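Side-chain contact in putative oxidoreductase (Yersinia pestis, PDB 3KUX), which is a putative oxidoreductase that probably binds a nicotinamide cofactor in its Rossmann-fold domain, its substrate and reaction being unknown: residues A[21-26]-A[72-77]. Residues are numbered along the deposited sequence; the frame is centred on the assembly and turned at random.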
loop_
_atom_site.group_PDB
_atom_site.type_symbol
_atom_site.label_atom_id
_atom_site.label_comp_id
_atom_site.label_asym_id
_atom_site.label_seq_id
_atom_site.Cartn_x
_atom_site.Cartn_y
_atom_site.Cartn_z
ATOM N N THR A 21 -4.997 10.357 -8.540
ATOM C CA THR A 21 -3.637 9.891 -8.778
ATOM C C THR A 21 -3.540 8.391 -9.059
ATOM O O THR A 21 -2.823 7.967 -9.961
ATOM C CB THR A 21 -2.714 10.259 -7.599
ATOM O OG1 THR A 21 -2.748 11.675 -7.390
ATOM C CG2 THR A 21 -1.286 9.838 -7.881
ATOM N N PHE A 22 -4.263 7.585 -8.293
ATOM C CA PHE A 22 -4.137 6.139 -8.410
ATOM C C PHE A 22 -5.355 5.480 -9.033
ATOM O O PHE A 22 -5.290 4.940 -10.138
ATOM C CB PHE A 22 -3.880 5.511 -7.041
ATOM C CG PHE A 22 -2.593 5.946 -6.403
ATOM C CD1 PHE A 22 -1.384 5.391 -6.801
ATOM C CD2 PHE A 22 -2.589 6.902 -5.398
ATOM C CE1 PHE A 22 -0.192 5.788 -6.211
ATOM C CE2 PHE A 22 -1.400 7.305 -4.808
ATOM C CZ PHE A 22 -0.200 6.746 -5.215
ATOM N N HIS A 23 -6.469 5.525 -8.319
ATOM C CA HIS A 23 -7.630 4.714 -8.671
ATOM C C HIS A 23 -8.194 4.947 -10.072
ATOM O O HIS A 23 -8.401 3.996 -10.826
ATOM C CB HIS A 23 -8.684 4.828 -7.580
ATOM C CG HIS A 23 -8.140 4.525 -6.222
ATOM N ND1 HIS A 23 -7.726 3.263 -5.858
ATOM C CD2 HIS A 23 -7.892 5.325 -5.157
ATOM C CE1 HIS A 23 -7.270 3.292 -4.618
ATOM N NE2 HIS A 23 -7.360 4.530 -4.170
ATOM N N ALA A 24 -8.439 6.203 -10.428
ATOM C CA ALA A 24 -8.955 6.494 -11.764
ATOM C C ALA A 24 -7.993 5.983 -12.836
ATOM O O ALA A 24 -8.332 5.084 -13.599
ATOM C CB ALA A 24 -9.226 7.985 -11.937
ATOM N N PRO A 25 -6.779 6.548 -12.882
ATOM C CA PRO A 25 -5.813 6.194 -13.914
ATOM C C PRO A 25 -5.582 4.694 -14.009
ATOM O O PRO A 25 -5.430 4.169 -15.107
ATOM C CB PRO A 25 -4.534 6.888 -13.444
ATOM C CG PRO A 25 -5.005 8.020 -12.612
ATOM C CD PRO A 25 -6.238 7.530 -11.928
ATOM N N LEU A 26 -5.559 4.010 -12.866
ATOM C CA LEU A 26 -5.234 2.581 -12.826
ATOM C C LEU A 26 -6.395 1.677 -13.234
ATOM O O LEU A 26 -6.192 0.673 -13.917
ATOM C CB LEU A 26 -4.712 2.184 -11.443
ATOM C CG LEU A 26 -3.247 2.527 -11.158
ATOM C CD1 LEU A 26 -2.908 2.272 -9.701
ATOM C CD2 LEU A 26 -2.315 1.737 -12.071
ATOM N N VAL A 72 -14.903 1.453 -5.129
ATOM C CA VAL A 72 -13.636 1.756 -4.464
ATOM C C VAL A 72 -13.808 2.960 -3.552
ATOM O O VAL A 72 -14.444 3.949 -3.918
ATOM C CB VAL A 72 -12.466 1.999 -5.452
ATOM C CG1 VAL A 72 -12.452 0.935 -6.550
ATOM C CG2 VAL A 72 -12.556 3.385 -6.053
ATOM N N ILE A 73 -13.238 2.865 -2.359
ATOM C CA ILE A 73 -13.457 3.864 -1.335
ATOM C C ILE A 73 -12.138 4.444 -0.842
ATOM O O ILE A 73 -11.500 3.883 0.051
ATOM C CB ILE A 73 -14.260 3.265 -0.166
ATOM C CG1 ILE A 73 -15.596 2.727 -0.690
ATOM C CG2 ILE A 73 -14.466 4.297 0.936
ATOM C CD1 ILE A 73 -16.320 1.802 0.262
ATOM N N PRO A 74 -11.711 5.560 -1.450
ATOM C CA PRO A 74 -10.505 6.275 -1.077
ATOM C C PRO A 74 -10.813 7.612 -0.411
ATOM O O PRO A 74 -9.978 8.515 -0.438
ATOM C CB PRO A 74 -9.848 6.531 -2.433
ATOM C CG PRO A 74 -11.014 6.670 -3.389
ATOM C CD PRO A 74 -12.237 6.053 -2.734
ATOM N N THR A 75 -12.000 7.741 0.173
ATOM C CA THR A 75 -12.401 8.988 0.825
ATOM C C THR A 75 -11.698 9.161 2.169
ATOM O O THR A 75 -10.778 8.408 2.489
ATOM C CB THR A 75 -13.926 9.050 1.034
ATOM O OG1 THR A 75 -14.374 7.837 1.650
ATOM C CG2 THR A 75 -14.644 9.229 -0.298
ATOM N N PRO A 76 -12.124 10.162 2.959
ATOM C CA PRO A 76 -11.555 10.400 4.289
ATOM C C PRO A 76 -11.708 9.189 5.208
ATOM O O PRO A 76 -12.718 8.484 5.148
ATOM C CB PRO A 76 -12.379 11.577 4.817
ATOM C CG PRO A 76 -12.876 12.269 3.594
ATOM C CD PRO A 76 -13.127 11.179 2.597
ATOM N N ASN A 77 -10.708 8.972 6.056
ATOM C CA ASN A 77 -10.615 7.780 6.903
ATOM C C ASN A 77 -11.899 7.375 7.621
ATOM O O ASN A 77 -12.217 6.187 7.712
ATOM C CB ASN A 77 -9.503 7.960 7.941
ATOM C CG ASN A 77 -8.267 8.616 7.363
ATOM O OD1 ASN A 77 -8.267 9.072 6.219
ATOM N ND2 ASN A 77 -7.207 8.673 8.157
#
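His-23 and Pro-74 carry this contact, their side chains extending in opposite directions and passing alongside each other. CB of Pro-74 meets the imidazole at an oblique angle, 3.6 Å from CD2 of His-23 and 3.6 Å from NE2 of His-23. CG of Pro-74 follows, 3.8 Å from CD2 of His-23. CB of His-23 already heads for residues 72-77, and with chi1 at -53° CG stands opposite the carbonyl carbon and next to the backbone N, which brings the CD2 and NE2 side of the ring beside Pro-74. Nearer the helix backbone, CB of His-23 grazes CG2 of Val-72 at 4.4 Å, a looser touch at the root of the same side chain. Contact between the segments is thus van der Waals packing, though the imidazole itself is buried and gripped through both nitrogens by hydrogen bonds, NE2 with Asp-97 OD2 and ND1 with Tyr-306 OH. Two such partners should fix the rotation of the ring, while Phe-124 meets it with planes about 55° apart. Val-72 and Ile-73 end the strand 70-73, which lies between strands 8-13 and 93-96 in the parallel Rossmann sheet; Pro-74 begins the loop beyond. Helix 17-28, following strand 8-13, packs here on one side of the sheet, with Leu-12 touching His-23, Val-72 and Pro-74, whereas CB of Ile-73 turns away from helix 17-28 and its side chain touches Leu-83 and Ala-84 of helix 80-89.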